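Local coordinates for A rubisco-like protein (Burkholderia fungorum, PDB 3NWR) that is a rubisco-like protein of the rubisco large-chain family, probably a lyase, whose exact reaction cannot be inferred from family alone, at residues A[150-153]-A[154-158]; A[272-275]-A[276-279]; A[300-303]-A[304-308]. All blocks are in the same frame, centred on the assembly; numbering follows the deposited sequence.

Contact 1 (A[150-153]-A[154-158]); sequences AGTR and ALTDV
The side chain of R153 lies alongside the backbone carbonyl of V158, its CB, CG and CD running past V158 O before the guanidinium turns in to bind it. R153 NH1 gives V158 O a hydrogen bond of 2.9 Å. The oxygen sits at the edge of the guanidinium and in its plane, whereas NH1 stands above the plane of the carbonyl group, 58° out of it. With CG beside the backbone N (chi1 -71°) and the chain extended as far as NE, the arginine covers the turn that follows its own helix. V158, R161 and D375 share the guanidinium: NH1 serves the carbonyl oxygens of the first two, and NH2 forms a salt bridge with the third.

At this same turn, helix 148-156 ends in a Schellman motif. D157 takes a positive phi as the C-prime residue, V158 N reaches back to R153 O at 3.1 Å, and D157 N makes a weak bond of 3.4 Å to A154 O. R153 therefore meets V158 twice, through its backbone acceptor and through its side-chain donor.

One residue back, T152 O takes both the backbone N and the hydroxyl of T156. T156 N lies 3.0 Å from T152 O and T156 OG1 2.9 Å from the same atom, the two arriving from opposite faces of the carbonyl plane. A chi1 of 57° sets OG1 between the backbone N and the carbonyl carbon, from where it can reach back one turn. The hydroxyl of T152 turns to G148 O and H315, while L155 lays CG against G151 O at 3.4 Å. T152, R153, T156 and V158 all pack on M163 of strand 163-165, the strand that the chain enters shortly after this turn.

Contact 2 (A[272-275]-A[276-279]); sequences SLRR and TTPL
S272 O, at the start of the segment, comes within 3.5 Å of T276 N. L273 follows with a carbonyl oxygen that takes two backbone donors. T277 N approaches L273 O almost head-on at 3.1 Å, whereas T276 N, also 3.1 Å from L273 O, stands 61° above the carbonyl plane. The CD1 methyl of L273 meets CG2 of T277 at 4.2 Å.

R274 carries the main side-chain contact. Its CG is anti to the backbone N (chi1 164°), and bends at chi2 and chi3 fold the chain round so that NH2 faces the departing loop. R274 NH2 donates to T277 O at 3.0 Å and to L279 O at 2.8 Å. T277 O lies in the guanidinium plane, L279 O slightly off it. The same T277-L279 stretch is an ST turn, T277 OG1 accepting from L279 N at 3.2 Å. NH1 of R274 forms a salt bridge with D314.

R275 lays its guanidinium face over S272 CA. Both residues turn to D239 and D241 of the second subunit, R275 through salt bridges and S272 OG through hydrogen bonds. Residues 276-279 run from helix 267-276 into strand 280-284 of the parallel sheet, with L273, T277, P278 and L279 packed on helix 240-252.

Contact 3 (A[300-303]-A[304-308]); sequences SFQA and YQTLW
Q302 O is gripped by three donors from the next turn of helix 301-309. T306 OG1 makes the shortest bond, 2.7 Å to Q302 O, and T306 N adds the backbone bond to Q302 O at 3.1 Å. Q305 NE2 completes the set at 3.3 Å from Q302 O, lying in the carbonyl plane on a lone pair, with the oxygen near the plane of the Q305 amide. A water spans the same turn, accepting from Q302 NE2 at 3.0 Å and donating to T306 OG1 at 2.7 Å.

A chi1 of 66° places Q305 CG between the backbone N and the carbonyl carbon, so that CG and NE2 reach back to Q302 O, while OE1 accepts from R309 NH2. The backbone itself sets Q305 CB over one face of the F301 ring, a CH-pi contact 3.9 Å from the ring centroid. Obliquely to this ring stands Y304, whose CD2 is 4.1 Å from F301 CD1 and whose OH bonds to N263.

The helix belongs to the beta-alpha-beta unit of strands 280-284 and 315-319: F301, Y304 and Q305 rest on M316. Q305 and T306 are buried with their polar ends bonded, while Q302, partly exposed, divides its amide between L132 N and the water. The threefold hold on Q302 O should restrict the rotation of both T306 and the Q305 amide.

All three contacts lie in the catalytic domain, whose parallel strands and helices belong to the TIM-barrel (beta/alpha) fold, and they follow in series along the chain. Contact 1 closes helix 148-156 ahead of strand 163-165, and contact 2 leads helix 267-276 into strand 280-284; both shape helix-to-strand turns. Contact 3 fixes a barrel helix, 301-309, so contacts 2 and 3 come before and after strand 280-284 along the chain, with centres about 21 Å apart. Contact 1 lies about 18 Å from contact 2 and 25 Å from contact 3, between centres, and none touches another. Contact 2 reaches the second subunit; contact 3 meets strand 126-133, joining the barrel to the N-terminal antiparallel sheet.

Contact 1 (A[150-153]-A[154-158])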
loop_
_atom_site.group_PDB
_atom_site.type_symbol
_atom_site.label_atom_id
_atom_site.label_comp_id
_atom_site.label_asym_id
_atom_site.label_seq_id
_atom_site.Cartn_x
_atom_site.Cartn_y
_atom_site.Cartn_z
ATOM N N ALA A 150 27.456 2.827 -4.729
ATOM C CA ALA A 150 28.767 2.262 -5.032
ATOM C C ALA A 150 28.669 0.888 -5.681
ATOM O O ALA A 150 29.378 0.597 -6.645
ATOM C CB ALA A 150 29.631 2.197 -3.770
ATOM N N GLY A 151 27.795 0.037 -5.149
ATOM C CA GLY A 151 27.617 -1.291 -5.710
ATOM C C GLY A 151 27.051 -1.293 -7.118
ATOM O O GLY A 151 27.434 -2.098 -7.965
ATOM N N THR A 152 26.107 -0.393 -7.373
ATOM C CA THR A 152 25.555 -0.271 -8.706
ATOM C C THR A 152 26.612 0.228 -9.693
ATOM O O THR A 152 26.686 -0.252 -10.829
ATOM C CB THR A 152 24.326 0.660 -8.705
ATOM O OG1 THR A 152 23.403 0.218 -7.700
ATOM C CG2 THR A 152 23.635 0.648 -10.061
ATOM N N ARG A 153 27.436 1.184 -9.262
ATOM C CA ARG A 153 28.549 1.633 -10.096
ATOM C C ARG A 153 29.520 0.493 -10.385
ATOM O O ARG A 153 29.967 0.323 -11.519
ATOM C CB ARG A 153 29.289 2.797 -9.443
ATOM C CG ARG A 153 28.503 4.106 -9.447
ATOM C CD ARG A 153 29.443 5.265 -9.105
ATOM N NE ARG A 153 28.816 6.576 -9.265
ATOM C CZ ARG A 153 28.568 7.147 -10.441
ATOM N NH1 ARG A 153 28.868 6.523 -11.577
ATOM N NH2 ARG A 153 28.008 8.351 -10.475
ATOM N N ALA A 154 29.828 -0.297 -9.364
ATOM C CA ALA A 154 30.734 -1.425 -9.546
ATOM C C ALA A 154 30.173 -2.430 -10.551
ATOM O O ALA A 154 30.897 -2.921 -11.424
ATOM C CB ALA A 154 31.021 -2.089 -8.218
ATOM N N LEU A 155 28.877 -2.726 -10.437
ATOM C CA LEU A 155 28.246 -3.711 -11.301
ATOM C C LEU A 155 28.032 -3.235 -12.734
ATOM O O LEU A 155 27.962 -4.051 -13.644
ATOM C CB LEU A 155 26.914 -4.185 -10.691
ATOM C CG LEU A 155 27.094 -5.122 -9.492
ATOM C CD1 LEU A 155 25.826 -5.213 -8.637
ATOM C CD2 LEU A 155 27.519 -6.512 -9.971
ATOM N N THR A 156 27.904 -1.924 -12.939
ATOM C CA THR A 156 27.750 -1.397 -14.291
ATOM C C THR A 156 29.091 -0.926 -14.869
ATOM O O THR A 156 29.177 -0.564 -16.048
ATOM C CB THR A 156 26.759 -0.204 -14.326
ATOM O OG1 THR A 156 27.213 0.810 -13.432
ATOM C CG2 THR A 156 25.366 -0.640 -13.902
ATOM N N ASP A 157 30.122 -0.948 -14.029
ATOM C CA ASP A 157 31.440 -0.397 -14.359
ATOM C C ASP A 157 31.343 1.050 -14.842
ATOM O O ASP A 157 31.969 1.429 -15.836
ATOM C CB ASP A 157 32.156 -1.268 -15.395
ATOM C CG ASP A 157 33.644 -0.965 -15.483
ATOM O OD1 ASP A 157 34.235 -0.566 -14.456
ATOM O OD2 ASP A 157 34.220 -1.134 -16.578
ATOM N N VAL A 158 30.541 1.849 -14.140
ATOM C CA VAL A 158 30.374 3.269 -14.472
ATOM C C VAL A 158 30.853 4.159 -13.330
ATOM O O VAL A 158 30.304 4.124 -12.236
ATOM C CB VAL A 158 28.911 3.602 -14.803
ATOM C CG1 VAL A 158 28.788 5.079 -15.148
ATOM C CG2 VAL A 158 28.408 2.730 -15.957
#

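Contact 2 (A[272-275]-A[276-279])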
loop_
_atom_site.group_PDB
_atom_site.type_symbol
_atom_site.label_atom_id
_atom_site.label_comp_id
_atom_site.label_asym_id
_atom_site.label_seq_id
_atom_site.Cartn_x
_atom_site.Cartn_y
_atom_site.Cartn_z
ATOM N N SER A 272 12.211 -9.616 3.742
ATOM C CA SER A 272 12.626 -11.014 3.698
ATOM C C SER A 272 13.437 -11.316 2.434
ATOM O O SER A 272 14.466 -11.984 2.502
ATOM C CB SER A 272 11.418 -11.945 3.810
ATOM O OG SER A 272 10.910 -11.919 5.135
ATOM N N LEU A 273 12.986 -10.807 1.291
ATOM C CA LEU A 273 13.697 -11.006 0.032
ATOM C C LEU A 273 15.095 -10.421 0.128
ATOM O O LEU A 273 16.056 -11.013 -0.351
ATOM C CB LEU A 273 12.946 -10.344 -1.118
ATOM C CG LEU A 273 13.648 -10.320 -2.476
ATOM C CD1 LEU A 273 13.850 -11.751 -3.003
ATOM C CD2 LEU A 273 12.826 -9.491 -3.446
ATOM N N ARG A 274 15.202 -9.246 0.742
ATOM C CA ARG A 274 16.491 -8.565 0.888
ATOM C C ARG A 274 17.519 -9.440 1.582
ATOM O O ARG A 274 18.709 -9.406 1.230
ATOM C CB ARG A 274 16.312 -7.273 1.685
ATOM C CG ARG A 274 17.611 -6.662 2.228
ATOM C CD ARG A 274 18.364 -5.845 1.160
ATOM N NE ARG A 274 18.953 -6.686 0.119
ATOM C CZ ARG A 274 19.557 -6.238 -0.982
ATOM N NH1 ARG A 274 19.679 -4.925 -1.240
ATOM N NH2 ARG A 274 20.059 -7.128 -1.825
ATOM N N ARG A 275 17.078 -10.207 2.574
ATOM C CA ARG A 275 18.005 -11.030 3.341
ATOM C C ARG A 275 18.532 -12.231 2.561
ATOM O O ARG A 275 19.591 -12.765 2.886
ATOM C CB ARG A 275 17.364 -11.502 4.644
ATOM C CG ARG A 275 17.248 -10.430 5.708
ATOM C CD ARG A 275 17.030 -11.074 7.077
ATOM N NE ARG A 275 15.897 -11.987 7.031
ATOM C CZ ARG A 275 14.634 -11.599 7.166
ATOM N NH1 ARG A 275 14.354 -10.317 7.372
ATOM N NH2 ARG A 275 13.659 -12.491 7.095
ATOM N N THR A 276 17.804 -12.665 1.541
ATOM C CA THR A 276 18.207 -13.875 0.823
ATOM C C THR A 276 18.781 -13.647 -0.582
ATOM O O THR A 276 19.310 -14.583 -1.184
ATOM C CB THR A 276 17.076 -14.933 0.794
ATOM O OG1 THR A 276 15.885 -14.355 0.249
ATOM C CG2 THR A 276 16.786 -15.425 2.201
ATOM N N THR A 277 18.690 -12.430 -1.113
ATOM C CA THR A 277 19.335 -12.164 -2.400
ATOM C C THR A 277 20.505 -11.193 -2.304
ATOM O O THR A 277 20.413 -10.146 -1.656
ATOM C CB THR A 277 18.367 -11.674 -3.489
ATOM O OG1 THR A 277 19.082 -11.568 -4.731
ATOM C CG2 THR A 277 17.807 -10.321 -3.138
ATOM N N PRO A 278 21.614 -11.544 -2.968
ATOM C CA PRO A 278 22.791 -10.671 -3.006
ATOM C C PRO A 278 22.749 -9.676 -4.160
ATOM O O PRO A 278 23.724 -8.949 -4.365
ATOM C CB PRO A 278 23.936 -11.665 -3.214
ATOM C CG PRO A 278 23.319 -12.753 -4.025
ATOM C CD PRO A 278 21.890 -12.875 -3.538
ATOM N N LEU A 279 21.643 -9.648 -4.899
ATOM C CA LEU A 279 21.513 -8.790 -6.071
ATOM C C LEU A 279 21.118 -7.369 -5.679
ATOM O O LEU A 279 20.700 -7.116 -4.552
ATOM C CB LEU A 279 20.475 -9.372 -7.038
ATOM C CG LEU A 279 20.734 -10.822 -7.452
ATOM C CD1 LEU A 279 19.559 -11.396 -8.213
ATOM C CD2 LEU A 279 22.010 -10.885 -8.282
#

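Contact 3 (A[300-303]-A[304-308])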
loop_
_atom_site.group_PDB
_atom_site.type_symbol
_atom_site.label_atom_id
_atom_site.label_comp_id
_atom_site.label_asym_id
_atom_site.label_seq_id
_atom_site.Cartn_x
_atom_site.Cartn_y
_atom_site.Cartn_z
ATOM N N SER A 300 4.042 12.015 2.108
ATOM C CA SER A 300 5.078 12.678 1.315
ATOM C C SER A 300 6.272 11.745 1.129
ATOM O O SER A 300 6.452 10.771 1.880
ATOM C CB SER A 300 5.551 13.966 1.993
ATOM O OG SER A 300 4.465 14.854 2.184
ATOM N N PHE A 301 7.101 12.044 0.139
ATOM C CA PHE A 301 8.155 11.104 -0.229
ATOM C C PHE A 301 9.174 10.894 0.891
ATOM O O PHE A 301 9.662 9.794 1.081
ATOM C CB PHE A 301 8.856 11.538 -1.526
ATOM C CG PHE A 301 9.818 10.516 -2.075
ATOM C CD1 PHE A 301 9.368 9.443 -2.840
ATOM C CD2 PHE A 301 11.173 10.645 -1.840
ATOM C CE1 PHE A 301 10.277 8.505 -3.356
ATOM C CE2 PHE A 301 12.080 9.722 -2.350
ATOM C CZ PHE A 301 11.626 8.650 -3.112
ATOM N N GLN A 302 9.509 11.944 1.636
ATOM C CA GLN A 302 10.523 11.798 2.687
ATOM C C GLN A 302 10.176 10.639 3.622
ATOM O O GLN A 302 11.029 9.800 3.941
ATOM C CB GLN A 302 10.649 13.100 3.483
ATOM C CG GLN A 302 11.934 13.249 4.272
ATOM C CD GLN A 302 12.028 12.313 5.456
ATOM O OE1 GLN A 302 11.019 11.897 6.042
ATOM N NE2 GLN A 302 13.260 11.961 5.817
ATOM N N ALA A 303 8.917 10.601 4.052
ATOM C CA ALA A 303 8.453 9.553 4.951
ATOM C C ALA A 303 8.403 8.197 4.236
ATOM O O ALA A 303 8.874 7.183 4.762
ATOM C CB ALA A 303 7.083 9.906 5.522
ATOM N N TYR A 304 7.798 8.192 3.050
ATOM C CA TYR A 304 7.666 6.987 2.238
ATOM C C TYR A 304 9.023 6.315 2.011
ATOM O O TYR A 304 9.186 5.103 2.234
ATOM C CB TYR A 304 7.041 7.378 0.898
ATOM C CG TYR A 304 6.801 6.253 -0.086
ATOM C CD1 TYR A 304 5.769 5.333 0.108
ATOM C CD2 TYR A 304 7.580 6.142 -1.237
ATOM C CE1 TYR A 304 5.548 4.307 -0.822
ATOM C CE2 TYR A 304 7.360 5.134 -2.166
ATOM C CZ TYR A 304 6.344 4.230 -1.953
ATOM O OH TYR A 304 6.136 3.247 -2.893
ATOM N N GLN A 305 9.998 7.099 1.557
ATOM C CA GLN A 305 11.328 6.568 1.245
ATOM C C GLN A 305 12.085 6.159 2.507
ATOM O O GLN A 305 12.920 5.264 2.464
ATOM C CB GLN A 305 12.136 7.559 0.392
ATOM C CG GLN A 305 12.502 8.870 1.095
ATOM C CD GLN A 305 13.923 8.888 1.627
ATOM O OE1 GLN A 305 14.859 8.458 0.951
ATOM N NE2 GLN A 305 14.097 9.429 2.838
ATOM N N THR A 306 11.783 6.802 3.634
ATOM C CA THR A 306 12.354 6.344 4.900
ATOM C C THR A 306 11.914 4.910 5.194
ATOM O O THR A 306 12.753 4.024 5.419
ATOM C CB THR A 306 11.959 7.255 6.069
ATOM O OG1 THR A 306 12.505 8.563 5.865
ATOM C CG2 THR A 306 12.486 6.688 7.381
ATOM N N LEU A 307 10.600 4.676 5.180
ATOM C CA LEU A 307 10.083 3.340 5.449
ATOM C C LEU A 307 10.636 2.328 4.459
ATOM O O LEU A 307 11.101 1.258 4.853
ATOM C CB LEU A 307 8.561 3.345 5.399
ATOM C CG LEU A 307 7.883 4.207 6.456
ATOM C CD1 LEU A 307 6.403 4.282 6.135
ATOM C CD2 LEU A 307 8.114 3.617 7.839
ATOM N N TRP A 308 10.603 2.659 3.173
ATOM C CA TRP A 308 11.115 1.718 2.176
ATOM C C TRP A 308 12.612 1.440 2.293
ATOM O O TRP A 308 13.057 0.323 2.081
ATOM C CB TRP A 308 10.664 2.098 0.750
ATOM C CG TRP A 308 9.292 1.580 0.561
ATOM C CD1 TRP A 308 8.112 2.289 0.541
ATOM C CD2 TRP A 308 8.939 0.208 0.489
ATOM N NE1 TRP A 308 7.046 1.416 0.423
ATOM C CE2 TRP A 308 7.537 0.134 0.386
ATOM C CE3 TRP A 308 9.685 -0.978 0.477
ATOM C CZ2 TRP A 308 6.862 -1.086 0.279
ATOM C CZ3 TRP A 308 9.018 -2.175 0.377
ATOM C CH2 TRP A 308 7.619 -2.224 0.282
HETATM O O HOH W 1 14.106 9.818 7.714
#